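Local coordinates for hypothetical conserved protein (Thermus thermophilus, PDB 3DZM) that is of unknown function but forms a beta-barrel in the outer membrane and binds calcium, at residues A[38-43]-A[88-93]; A[82-87]-A[109-114]; A[105-110]-A[133-138]. All blocks are in the same frame, centred on the assembly; numbering follows the deposited sequence.

Interaction 1: A[38-43]-A[88-93]; sequences LPLGVR and VLYKPS
Residues 40-43 and 88-90 pair as antiparallel strand ends, with axes 147° apart. Gly41 and Leu89 form the hydrogen-bonded pair. The bond from Leu89 N to Gly41 O is 2.8 Å long and nearly straight at 173°, while the return bond from Gly41 N to Leu89 O is weak. Past the end of the strand, Lys91 N reaches Pro39 O at 3.0 Å.

Leu40, Val42, Val88 and Tyr90 share one face of the sheet. Leu40 splits its methyls there: CD1 meets Val88 CG1 at 3.6 Å, and CD2 meets Tyr90 CE2 at the same distance. With CG anti to the backbone N (chi1 -161°), the Tyr90 ring is carried alongside Pro39, both side chains pointing the same way. Pro39 CG lies 3.8 Å from Tyr90 CZ, and Pro39 O lies over one ring face. On the opposite face of the sheet, Leu89 CD1 packs against the bare backbone of Gly41, 3.7 Å from its C. Arg43 shares that second side, where its guanidinium pairs with Asp87, Asp156 and Glu14. Lys91 NZ pairs with Glu32.

The chemistry is thus divided: apolar and aromatic groups cover one face, while the other holds Leu89 beside the buried, charge-paired Arg43, consistent with the barrel interior.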
ATOM      1  N   LEU A  38      20.603  13.921 -19.537  1.00139.67           N
ATOM      2  CA  LEU A  38      19.779  12.807 -19.041  1.00133.70           C
ATOM      3  C   LEU A  38      18.272  13.021 -18.946  1.00123.93           C
ATOM      4  O   LEU A  38      17.794  14.072 -18.527  1.00121.45           O
ATOM      5  CB  LEU A  38      20.248  12.382 -17.649  1.00138.98           C
ATOM      6  CG  LEU A  38      21.500  11.541 -17.437  1.00143.80           C
ATOM      7  CD1 LEU A  38      22.711  12.208 -18.075  1.00152.22           C
ATOM      8  CD2 LEU A  38      21.707  11.356 -15.939  1.00138.05           C
ATOM      9  N   PRO A  39      17.509  11.993 -19.308  1.00119.15           N
ATOM     10  CA  PRO A  39      16.081  12.062 -19.017  1.00116.39           C
ATOM     11  C   PRO A  39      15.700  11.140 -17.829  1.00 95.07           C
ATOM     12  O   PRO A  39      14.549  10.729 -17.717  1.00 98.54           O
ATOM     13  CB  PRO A  39      15.446  11.589 -20.336  1.00116.78           C
ATOM     14  CG  PRO A  39      16.626  11.103 -21.215  1.00116.61           C
ATOM     15  CD  PRO A  39      17.797  10.952 -20.303  1.00115.29           C
ATOM     16  N   LEU A  40      16.670  10.839 -16.961  1.00 85.11           N
ATOM     17  CA  LEU A  40      16.428  10.210 -15.663  1.00 75.94           C
ATOM     18  C   LEU A  40      15.628  11.061 -14.690  1.00 86.10           C
ATOM     19  O   LEU A  40      15.666  12.291 -14.706  1.00 94.86           O
ATOM     20  CB  LEU A  40      17.724   9.822 -14.973  1.00 78.42           C
ATOM     21  CG  LEU A  40      18.191   8.410 -15.312  1.00 93.70           C
ATOM     22  CD1 LEU A  40      17.130   7.406 -14.925  1.00 96.95           C
ATOM     23  CD2 LEU A  40      18.472   8.306 -16.786  1.00 98.57           C
ATOM     24  N   GLY A  41      14.901  10.357 -13.834  1.00 85.95           N
ATOM     25  CA  GLY A  41      14.011  10.931 -12.854  1.00 73.56           C
ATOM     26  C   GLY A  41      14.030  10.012 -11.666  1.00 69.58           C
ATOM     27  O   GLY A  41      14.231   8.824 -11.824  1.00 75.55           O
ATOM     28  N   VAL A  42      13.845  10.571 -10.476  1.00 70.16           N
ATOM     29  CA  VAL A  42      13.725   9.804  -9.240  1.00 64.16           C
ATOM     30  C   VAL A  42      12.506  10.315  -8.484  1.00 67.63           C
ATOM     31  O   VAL A  42      12.265  11.514  -8.444  1.00 66.75           O
ATOM     32  CB  VAL A  42      14.991   9.928  -8.422  1.00 73.77           C
ATOM     33  CG1 VAL A  42      14.791   9.396  -7.056  1.00 75.79           C
ATOM     34  CG2 VAL A  42      16.086   9.143  -9.116  1.00 80.39           C
ATOM     35  N   ARG A  43      11.693   9.397  -7.961  1.00 68.92           N
ATOM     36  CA  ARG A  43      10.532   9.762  -7.160  1.00 63.38           C
ATOM     37  C   ARG A  43      10.583   9.019  -5.819  1.00 67.79           C
ATOM     38  O   ARG A  43      10.743   7.794  -5.810  1.00 74.35           O
ATOM     39  CB  ARG A  43       9.221   9.468  -7.911  1.00 60.47           C
ATOM     40  CG  ARG A  43       7.989   9.780  -7.082  1.00 69.79           C
ATOM     41  CD  ARG A  43       6.698   9.647  -7.812  1.00 72.66           C
ATOM     42  NE  ARG A  43       6.576   8.324  -8.378  1.00 82.94           N
ATOM     43  CZ  ARG A  43       5.482   7.888  -8.978  1.00 88.63           C
ATOM     44  NH1 ARG A  43       4.441   8.694  -9.060  1.00 88.17           N
ATOM     45  NH2 ARG A  43       5.441   6.664  -9.498  1.00 88.70           N
ATOM     46  N   VAL A  88      12.893   4.800 -10.025  1.00 63.77           N
ATOM     47  CA  VAL A  88      13.683   5.404 -11.081  1.00 64.50           C
ATOM     48  C   VAL A  88      12.795   5.495 -12.308  1.00 65.87           C
ATOM     49  O   VAL A  88      12.209   4.493 -12.702  1.00 64.79           O
ATOM     50  CB  VAL A  88      14.935   4.560 -11.374  1.00 70.94           C
ATOM     51  CG1 VAL A  88      15.686   5.036 -12.670  1.00 54.58           C
ATOM     52  CG2 VAL A  88      15.821   4.517 -10.116  1.00 56.00           C
ATOM     53  N   LEU A  89      12.676   6.707 -12.862  1.00 67.91           N
ATOM     54  CA  LEU A  89      11.877   7.014 -14.049  1.00 66.15           C
ATOM     55  C   LEU A  89      12.772   7.332 -15.223  1.00 74.53           C
ATOM     56  O   LEU A  89      13.756   8.008 -15.063  1.00 84.92           O
ATOM     57  CB  LEU A  89      11.041   8.262 -13.788  1.00 68.15           C
ATOM     58  CG  LEU A  89      10.220   8.249 -12.506  1.00 79.62           C
ATOM     59  CD1 LEU A  89      10.342   9.544 -11.759  1.00 79.05           C
ATOM     60  CD2 LEU A  89       8.787   7.982 -12.880  1.00 89.52           C
ATOM     61  N   TYR A  90      12.420   6.875 -16.410  1.00 73.33           N
ATOM     62  CA  TYR A  90      13.105   7.305 -17.623  1.00 72.36           C
ATOM     63  C   TYR A  90      12.131   7.976 -18.594  1.00 71.70           C
ATOM     64  O   TYR A  90      11.071   7.448 -18.855  1.00 85.10           O
ATOM     65  CB  TYR A  90      13.787   6.106 -18.286  1.00 93.00           C
ATOM     66  CG  TYR A  90      14.860   6.522 -19.259  1.00121.40           C
ATOM     67  CD1 TYR A  90      14.528   7.024 -20.519  1.00131.21           C
ATOM     68  CD2 TYR A  90      16.202   6.432 -18.921  1.00135.28           C
ATOM     69  CE1 TYR A  90      15.501   7.421 -21.412  1.00139.32           C
ATOM     70  CE2 TYR A  90      17.191   6.827 -19.812  1.00144.21           C
ATOM     71  CZ  TYR A  90      16.835   7.320 -21.058  1.00147.67           C
ATOM     72  OH  TYR A  90      17.813   7.713 -21.952  1.00153.26           O
ATOM     73  N   LYS A  91      12.467   9.135 -19.143  1.00 77.26           N
ATOM     74  CA  LYS A  91      11.565   9.810 -20.108  1.00 88.00           C
ATOM     75  C   LYS A  91      12.035   9.781 -21.547  1.00 93.93           C
ATOM     76  O   LYS A  91      12.929  10.538 -21.921  1.00109.17           O
ATOM     77  CB  LYS A  91      11.357  11.285 -19.743  1.00 94.80           C
ATOM     78  CG  LYS A  91      11.001  11.562 -18.308  1.00107.57           C
ATOM     79  CD  LYS A  91      10.813  13.048 -18.126  1.00122.15           C
ATOM     80  CE  LYS A  91      11.092  13.499 -16.705  1.00126.55           C
ATOM     81  NZ  LYS A  91      11.414  14.953 -16.755  1.00129.24           N
ATOM     82  N   PRO A  92      11.396   8.969 -22.385  1.00 91.56           N
ATOM     83  CA  PRO A  92      11.800   8.892 -23.800  1.00 93.22           C
ATOM     84  C   PRO A  92      11.825  10.265 -24.494  1.00103.86           C
ATOM     85  O   PRO A  92      10.949  11.066 -24.246  1.00103.90           O
ATOM     86  CB  PRO A  92      10.710   8.028 -24.438  1.00 88.22           C
ATOM     87  CG  PRO A  92       9.923   7.460 -23.322  1.00 91.75           C
ATOM     88  CD  PRO A  92      10.095   8.342 -22.136  1.00 90.19           C
ATOM     89  N   SER A  93      12.809  10.526 -25.354  1.00120.65           N
ATOM     90  CA  SER A  93      12.861  11.785 -26.113  1.00132.85           C
ATOM     91  C   SER A  93      12.090  11.711 -27.433  1.00142.13           C
ATOM     92  O   SER A  93      11.774  10.615 -27.917  1.00136.16           O
ATOM     93  CB  SER A  93      14.311  12.209 -26.393  1.00135.29           C
ATOM     94  OG  SER A  93      15.008  12.535 -25.201  1.00136.24           O
TER

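Interaction 2: A[82-87]-A[109-114]; sequences VTLSLD and YNFFSG
The beta hairpin of strands 76-90 and 100-117 is joined here, where Val82, Thr83 and Leu84 pair with Phe111, Asn110 and Tyr109. The two segments run almost exactly antiparallel, at 177°. Val82 with Phe111 and Leu84 with Tyr109 are hydrogen-bonded pairs, each with both backbone bonds made. Phe111 N to Val82 O is 2.6 Å, and Tyr109 N to Leu84 O is 2.7 Å.

Between them lies the non-hydrogen-bonded pair, Thr83 and Asn110. Its link is made by side chains on the opposite face of the sheet from Val82, Leu84, Tyr109 and Phe111. Thr83 OG1 sits beside its own backbone N (chi1 -43°), and from there the hydroxyl donates to Asn110 OD1 at 2.8 Å. The donor approaches almost in line with the amide C=O, at 163°. Asn110 ND2 is bonded to Asn81 OD1, so both ends of the amide are held and its rotation is fixed. A valine in place of Thr83 would probably leave Asn110 OD1 without this donor and the amide freer to turn.

On the apolar face, Leu84 CD1 comes to the edge of the Phe111 ring, 4.3 Å from CE2. Val82 CB and Phe111 CB stand side by side, also 4.3 Å apart. Val82 and Leu84 also touch Phe48 and Val46 of strand 40-50.

Aliphatic and aromatic groups on one face, with a buried polar pair on the other, are typical of an outer-membrane beta-barrel wall, probably lipid-facing outside and polar within.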
ATOM      1  N   VAL A  82       0.682   1.383   4.683  1.00 54.97           N
ATOM      2  CA  VAL A  82       1.542   2.544   4.517  1.00 57.41           C
ATOM      3  C   VAL A  82       2.748   2.046   3.714  1.00 60.21           C
ATOM      4  O   VAL A  82       3.356   1.049   4.054  1.00 66.40           O
ATOM      5  CB  VAL A  82       1.949   3.192   5.878  1.00 64.29           C
ATOM      6  CG1 VAL A  82       2.890   4.384   5.660  1.00 61.73           C
ATOM      7  CG2 VAL A  82       0.732   3.628   6.617  1.00 57.05           C
ATOM      8  N   THR A  83       3.064   2.740   2.630  1.00 60.48           N
ATOM      9  CA  THR A  83       3.991   2.257   1.624  1.00 60.23           C
ATOM     10  C   THR A  83       5.014   3.320   1.295  1.00 68.29           C
ATOM     11  O   THR A  83       4.664   4.393   0.783  1.00 74.02           O
ATOM     12  CB  THR A  83       3.257   1.968   0.320  1.00 69.92           C
ATOM     13  OG1 THR A  83       2.025   1.284   0.594  1.00 76.73           O
ATOM     14  CG2 THR A  83       4.136   1.150  -0.628  1.00 66.47           C
ATOM     15  N   LEU A  84       6.276   3.021   1.590  1.00 64.33           N
ATOM     16  CA  LEU A  84       7.386   3.890   1.218  1.00 58.39           C
ATOM     17  C   LEU A  84       7.942   3.329  -0.044  1.00 60.94           C
ATOM     18  O   LEU A  84       8.165   2.128  -0.162  1.00 66.91           O
ATOM     19  CB  LEU A  84       8.456   3.903   2.297  1.00 62.66           C
ATOM     20  CG  LEU A  84       8.160   4.947   3.363  1.00 77.79           C
ATOM     21  CD1 LEU A  84       6.902   4.554   4.067  1.00 86.24           C
ATOM     22  CD2 LEU A  84       9.284   5.049   4.337  1.00 82.90           C
ATOM     23  N   SER A  85       8.144   4.200  -1.009  1.00 62.96           N
ATOM     24  CA  SER A  85       8.573   3.751  -2.315  1.00 64.37           C
ATOM     25  C   SER A  85       9.672   4.649  -2.931  1.00 61.67           C
ATOM     26  O   SER A  85       9.742   5.842  -2.687  1.00 68.20           O
ATOM     27  CB  SER A  85       7.352   3.628  -3.243  1.00 68.98           C
ATOM     28  OG  SER A  85       7.273   4.781  -4.050  1.00 85.07           O
ATOM     29  N   LEU A  86      10.540   4.040  -3.722  1.00 58.68           N
ATOM     30  CA  LEU A  86      11.506   4.755  -4.530  1.00 63.48           C
ATOM     31  C   LEU A  86      11.419   4.247  -5.967  1.00 70.38           C
ATOM     32  O   LEU A  86      11.460   3.043  -6.188  1.00 75.88           O
ATOM     33  CB  LEU A  86      12.924   4.545  -4.002  1.00 68.49           C
ATOM     34  CG  LEU A  86      13.943   5.126  -4.980  1.00 82.78           C
ATOM     35  CD1 LEU A  86      14.133   6.616  -4.739  1.00 81.17           C
ATOM     36  CD2 LEU A  86      15.248   4.401  -4.869  1.00 87.08           C
ATOM     37  N   ASP A  87      11.280   5.167  -6.926  1.00 65.54           N
ATOM     38  CA  ASP A  87      11.166   4.828  -8.340  1.00 63.14           C
ATOM     39  C   ASP A  87      12.227   5.535  -9.144  1.00 63.46           C
ATOM     40  O   ASP A  87      12.402   6.731  -9.015  1.00 71.70           O
ATOM     41  CB  ASP A  87       9.840   5.293  -8.963  1.00 79.53           C
ATOM     42  CG  ASP A  87       8.628   4.849  -8.218  1.00 94.25           C
ATOM     43  OD1 ASP A  87       8.660   3.766  -7.627  1.00106.82           O
ATOM     44  OD2 ASP A  87       7.620   5.581  -8.246  1.00100.45           O
ATOM     45  N   TYR A 109       8.670  -0.408   0.548  1.00 61.90           N
ATOM     46  CA  TYR A 109       8.592  -0.937   1.905  1.00 63.78           C
ATOM     47  C   TYR A 109       7.200  -0.642   2.428  1.00 61.82           C
ATOM     48  O   TYR A 109       6.805   0.515   2.538  1.00 64.86           O
ATOM     49  CB  TYR A 109       9.673  -0.335   2.820  1.00 64.91           C
ATOM     50  CG  TYR A 109      11.051  -0.355   2.214  1.00 75.17           C
ATOM     51  CD1 TYR A 109      11.936  -1.371   2.524  1.00 81.86           C
ATOM     52  CD2 TYR A 109      11.472   0.643   1.290  1.00 79.39           C
ATOM     53  CE1 TYR A 109      13.231  -1.398   1.957  1.00 91.12           C
ATOM     54  CE2 TYR A 109      12.758   0.620   0.713  1.00 76.02           C
ATOM     55  CZ  TYR A 109      13.624  -0.406   1.059  1.00 85.91           C
ATOM     56  OH  TYR A 109      14.881  -0.488   0.532  1.00 85.91           O
ATOM     57  N   ASN A 110       6.452  -1.693   2.726  1.00 57.03           N
ATOM     58  CA  ASN A 110       5.089  -1.559   3.215  1.00 59.07           C
ATOM     59  C   ASN A 110       4.873  -1.897   4.677  1.00 63.72           C
ATOM     60  O   ASN A 110       5.384  -2.901   5.207  1.00 68.25           O
ATOM     61  CB  ASN A 110       4.183  -2.455   2.401  1.00 65.00           C
ATOM     62  CG  ASN A 110       2.729  -2.093   2.546  1.00 68.72           C
ATOM     63  OD1 ASN A 110       2.283  -1.078   2.039  1.00 74.34           O
ATOM     64  ND2 ASN A 110       1.977  -2.937   3.210  1.00 68.21           N
ATOM     65  N   PHE A 111       4.076  -1.064   5.326  1.00 62.70           N
ATOM     66  CA  PHE A 111       3.606  -1.352   6.682  1.00 56.14           C
ATOM     67  C   PHE A 111       2.129  -1.693   6.650  1.00 54.60           C
ATOM     68  O   PHE A 111       1.282  -0.831   6.513  1.00 64.58           O
ATOM     69  CB  PHE A 111       3.991  -0.203   7.643  1.00 55.59           C
ATOM     70  CG  PHE A 111       5.437   0.084   7.610  1.00 67.41           C
ATOM     71  CD1 PHE A 111       6.304  -0.577   8.473  1.00 73.07           C
ATOM     72  CD2 PHE A 111       5.969   0.882   6.596  1.00 70.40           C
ATOM     73  CE1 PHE A 111       7.676  -0.360   8.385  1.00 79.71           C
ATOM     74  CE2 PHE A 111       7.341   1.085   6.492  1.00 71.96           C
ATOM     75  CZ  PHE A 111       8.196   0.469   7.382  1.00 73.70           C
ATOM     76  N   PHE A 112       1.840  -2.984   6.712  1.00 58.62           N
ATOM     77  CA  PHE A 112       0.473  -3.479   6.789  1.00 59.84           C
ATOM     78  C   PHE A 112       0.004  -3.675   8.220  1.00 59.95           C
ATOM     79  O   PHE A 112       0.749  -4.122   9.073  1.00 68.15           O
ATOM     80  CB  PHE A 112       0.329  -4.818   6.052  1.00 60.26           C
ATOM     81  CG  PHE A 112      -0.949  -5.553   6.392  1.00 65.32           C
ATOM     82  CD1 PHE A 112      -2.129  -5.241   5.757  1.00 60.32           C
ATOM     83  CD2 PHE A 112      -0.972  -6.521   7.385  1.00 70.06           C
ATOM     84  CE1 PHE A 112      -3.295  -5.896   6.062  1.00 64.23           C
ATOM     85  CE2 PHE A 112      -2.156  -7.191   7.711  1.00 69.11           C
ATOM     86  CZ  PHE A 112      -3.316  -6.874   7.046  1.00 69.33           C
ATOM     87  N   SER A 113      -1.256  -3.366   8.459  1.00 64.20           N
ATOM     88  CA  SER A 113      -1.889  -3.646   9.743  1.00 68.69           C
ATOM     89  C   SER A 113      -3.417  -3.591   9.719  1.00 70.97           C
ATOM     90  O   SER A 113      -4.017  -2.747   9.080  1.00 74.60           O
ATOM     91  CB  SER A 113      -1.356  -2.713  10.831  1.00 69.39           C
ATOM     92  OG  SER A 113      -1.725  -1.376  10.574  1.00 81.91           O
ATOM     93  N   GLY A 114      -4.048  -4.511  10.424  1.00 77.18           N
ATOM     94  CA  GLY A 114      -5.474  -4.412  10.667  1.00 78.81           C
ATOM     95  C   GLY A 114      -5.917  -5.420  11.695  1.00 76.23           C
ATOM     96  O   GLY A 114      -5.115  -5.956  12.441  1.00 79.74           O
TER

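Interaction 3: A[105-110]-A[133-138]; sequences FGVRYN and NQLGLG
Bends at chi2 (66°) and chi3 (-124°) fold the Arg108 chain back so that its guanidinium lies against Gly138. Arg108 NH2 is 3.2 Å from Gly138 CA. NH2 forms a salt bridge with Asp160, while NE makes a weak bond to Val107 O. NH1 lies close to Asp87, but that contact is modelled too short to be read closely. Gly136, directly across from Arg108, is also bare, and the CB and CD of Arg108 lie near its carbonyl.

On the other face, with CG anti to the backbone N (chi1 164°), the end of Leu135 comes nearer to strand 100-117. There its CD1 meets Tyr109 CE1 at 3.8 Å, Val107 CG2 at 3.9 Å and Arg108 O at 3.5 Å. Tyr109 and Leu135 lie alongside each other, pointing the same way. Val107 CG2 also approaches Leu137 CD2, at 4.1 Å.

Three hydrogen-bonded pairs carry the backbone: Gly106 with Gly138, Arg108 with Gly136, and Asn110 with Gln134. In the last, Asn110 N to Gln134 O is 2.9 Å. Gln134 NE2 turns to Phe163 O.

Strand 100-117 is thereby held between strand 76-90 and strand 127-148, and strand 151-172 continues the barrel wall beyond.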
ATOM      1  N   PHE A 105      10.644   1.706 -12.688  1.00 56.02           N
ATOM      2  CA  PHE A 105      10.731   0.554 -11.803  1.00 61.45           C
ATOM      3  C   PHE A 105      11.173   0.989 -10.396  1.00 65.67           C
ATOM      4  O   PHE A 105      11.840   2.001 -10.208  1.00 69.60           O
ATOM      5  CB  PHE A 105      11.721  -0.457 -12.355  1.00 52.26           C
ATOM      6  CG  PHE A 105      13.114   0.035 -12.365  1.00 58.79           C
ATOM      7  CD1 PHE A 105      13.996  -0.317 -11.348  1.00 60.17           C
ATOM      8  CD2 PHE A 105      13.556   0.870 -13.386  1.00 69.68           C
ATOM      9  CE1 PHE A 105      15.302   0.156 -11.353  1.00 68.24           C
ATOM     10  CE2 PHE A 105      14.875   1.350 -13.408  1.00 70.17           C
ATOM     11  CZ  PHE A 105      15.744   0.998 -12.383  1.00 70.42           C
ATOM     12  N   GLY A 106      10.829   0.217  -9.394  1.00 57.70           N
ATOM     13  CA  GLY A 106      11.321   0.579  -8.091  1.00 56.24           C
ATOM     14  C   GLY A 106      11.188  -0.445  -6.988  1.00 59.18           C
ATOM     15  O   GLY A 106      10.674  -1.543  -7.157  1.00 62.15           O
ATOM     16  N   VAL A 107      11.638  -0.026  -5.826  1.00 63.08           N
ATOM     17  CA  VAL A 107      11.625  -0.803  -4.606  1.00 63.06           C
ATOM     18  C   VAL A 107      10.553  -0.203  -3.646  1.00 54.79           C
ATOM     19  O   VAL A 107      10.249   0.985  -3.699  1.00 59.66           O
ATOM     20  CB  VAL A 107      13.068  -0.771  -4.032  1.00 60.87           C
ATOM     21  CG1 VAL A 107      13.360   0.595  -3.433  1.00 63.30           C
ATOM     22  CG2 VAL A 107      13.298  -1.864  -3.043  1.00 65.93           C
ATOM     23  N   ARG A 108       9.941  -1.028  -2.810  1.00 56.67           N
ATOM     24  CA  ARG A 108       8.912  -0.551  -1.848  1.00 59.75           C
ATOM     25  C   ARG A 108       9.133  -1.138  -0.463  1.00 63.06           C
ATOM     26  O   ARG A 108       9.698  -2.229  -0.311  1.00 63.33           O
ATOM     27  CB  ARG A 108       7.500  -1.009  -2.227  1.00 63.27           C
ATOM     28  CG  ARG A 108       6.923  -0.473  -3.476  1.00 68.21           C
ATOM     29  CD  ARG A 108       7.670  -0.962  -4.673  1.00 72.58           C
ATOM     30  NE  ARG A 108       8.087   0.230  -5.398  1.00 80.37           N
ATOM     31  CZ  ARG A 108       7.564   0.562  -6.552  1.00 74.67           C
ATOM     32  NH1 ARG A 108       7.939   1.645  -7.177  1.00 64.54           N
ATOM     33  NH2 ARG A 108       6.665  -0.242  -7.069  1.00 74.29           N
ATOM     34  N   TYR A 109       8.670  -0.408   0.548  1.00 61.90           N
ATOM     35  CA  TYR A 109       8.592  -0.937   1.905  1.00 63.78           C
ATOM     36  C   TYR A 109       7.200  -0.642   2.428  1.00 61.82           C
ATOM     37  O   TYR A 109       6.805   0.515   2.538  1.00 64.86           O
ATOM     38  CB  TYR A 109       9.673  -0.335   2.820  1.00 64.91           C
ATOM     39  CG  TYR A 109      11.051  -0.355   2.214  1.00 75.17           C
ATOM     40  CD1 TYR A 109      11.936  -1.371   2.524  1.00 81.86           C
ATOM     41  CD2 TYR A 109      11.472   0.643   1.290  1.00 79.39           C
ATOM     42  CE1 TYR A 109      13.231  -1.398   1.957  1.00 91.12           C
ATOM     43  CE2 TYR A 109      12.758   0.620   0.713  1.00 76.02           C
ATOM     44  CZ  TYR A 109      13.624  -0.406   1.059  1.00 85.91           C
ATOM     45  OH  TYR A 109      14.881  -0.488   0.532  1.00 85.91           O
ATOM     46  N   ASN A 110       6.452  -1.693   2.726  1.00 57.03           N
ATOM     47  CA  ASN A 110       5.089  -1.559   3.215  1.00 59.07           C
ATOM     48  C   ASN A 110       4.873  -1.897   4.677  1.00 63.72           C
ATOM     49  O   ASN A 110       5.384  -2.901   5.207  1.00 68.25           O
ATOM     50  CB  ASN A 110       4.183  -2.455   2.401  1.00 65.00           C
ATOM     51  CG  ASN A 110       2.729  -2.093   2.546  1.00 68.72           C
ATOM     52  OD1 ASN A 110       2.283  -1.078   2.039  1.00 74.34           O
ATOM     53  ND2 ASN A 110       1.977  -2.937   3.210  1.00 68.21           N
ATOM     54  N   ASN A 133       5.537  -6.196   7.987  1.00 65.83           N
ATOM     55  CA  ASN A 133       6.340  -5.231   7.235  1.00 65.44           C
ATOM     56  C   ASN A 133       7.036  -5.911   6.090  1.00 68.57           C
ATOM     57  O   ASN A 133       7.827  -6.818   6.319  1.00 71.20           O
ATOM     58  CB  ASN A 133       7.387  -4.586   8.115  1.00 59.74           C
ATOM     59  CG  ASN A 133       6.796  -3.914   9.317  1.00 64.34           C
ATOM     60  OD1 ASN A 133       5.590  -3.766   9.426  1.00 67.87           O
ATOM     61  ND2 ASN A 133       7.645  -3.528  10.243  1.00 65.72           N
ATOM     62  N   GLN A 134       6.759  -5.477   4.863  1.00 64.53           N
ATOM     63  CA  GLN A 134       7.273  -6.207   3.722  1.00 63.19           C
ATOM     64  C   GLN A 134       8.086  -5.391   2.767  1.00 61.99           C
ATOM     65  O   GLN A 134       7.876  -4.215   2.602  1.00 69.12           O
ATOM     66  CB  GLN A 134       6.166  -6.917   2.971  1.00 63.76           C
ATOM     67  CG  GLN A 134       5.189  -7.612   3.855  1.00 68.51           C
ATOM     68  CD  GLN A 134       4.024  -8.157   3.077  1.00 73.74           C
ATOM     69  OE1 GLN A 134       2.909  -7.671   3.219  1.00 75.08           O
ATOM     70  NE2 GLN A 134       4.273  -9.170   2.243  1.00 71.10           N
ATOM     71  N   LEU A 135       9.032  -6.066   2.144  1.00 63.67           N
ATOM     72  CA  LEU A 135       9.841  -5.494   1.105  1.00 62.88           C
ATOM     73  C   LEU A 135       9.155  -5.835  -0.225  1.00 60.39           C
ATOM     74  O   LEU A 135       8.766  -6.953  -0.439  1.00 64.28           O
ATOM     75  CB  LEU A 135      11.270  -6.060   1.216  1.00 69.76           C
ATOM     76  CG  LEU A 135      12.168  -5.877  -0.002  1.00 82.63           C
ATOM     77  CD1 LEU A 135      12.491  -4.403  -0.200  1.00 86.34           C
ATOM     78  CD2 LEU A 135      13.430  -6.657   0.159  1.00 83.61           C
ATOM     79  N   GLY A 136       8.947  -4.845  -1.085  1.00 63.19           N
ATOM     80  CA  GLY A 136       8.379  -5.072  -2.404  1.00 60.46           C
ATOM     81  C   GLY A 136       9.150  -4.556  -3.619  1.00 63.51           C
ATOM     82  O   GLY A 136      10.037  -3.702  -3.524  1.00 64.36           O
ATOM     83  N   LEU A 137       8.800  -5.085  -4.787  1.00 66.91           N
ATOM     84  CA  LEU A 137       9.308  -4.551  -6.061  1.00 64.18           C
ATOM     85  C   LEU A 137       8.178  -4.216  -6.974  1.00 66.01           C
ATOM     86  O   LEU A 137       7.086  -4.772  -6.856  1.00 69.41           O
ATOM     87  CB  LEU A 137      10.179  -5.548  -6.758  1.00 56.71           C
ATOM     88  CG  LEU A 137      11.416  -5.912  -5.957  1.00 66.90           C
ATOM     89  CD1 LEU A 137      12.102  -7.174  -6.555  1.00 55.46           C
ATOM     90  CD2 LEU A 137      12.350  -4.687  -5.906  1.00 63.76           C
ATOM     91  N   GLY A 138       8.431  -3.303  -7.897  1.00 61.84           N
ATOM     92  CA  GLY A 138       7.366  -2.900  -8.793  1.00 59.35           C
ATOM     93  C   GLY A 138       7.786  -2.120 -10.006  1.00 59.03           C
ATOM     94  O   GLY A 138       8.917  -1.643 -10.140  1.00 59.75           O
TER

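How the interactions relate
The three contacts lie on one continuous sheet and join four successive strands, 40-50, 76-90, 100-117 and 127-148. Interactions 1 and 2 share strand 76-90, with centres about 23 Å apart. They meet where Arg43 NH2 forms a 2.7 Å salt bridge with Asp87 OD2. Interactions 2 and 3 share Tyr109 and Asn110, their centres about 7 Å apart. Arg108 NH1 also lies close to Asp87, in a contact modelled too short to carry weight, so Asp87 may bridge the two arginines. A probable hydrogen bond from Val88 N to Phe105 O, 3.0 Å, ties interaction 1 to interaction 3. All three lie away from the calcium site. Bound detergent touches Phe112 and comes within about 4 Å of the Leu137 side chain.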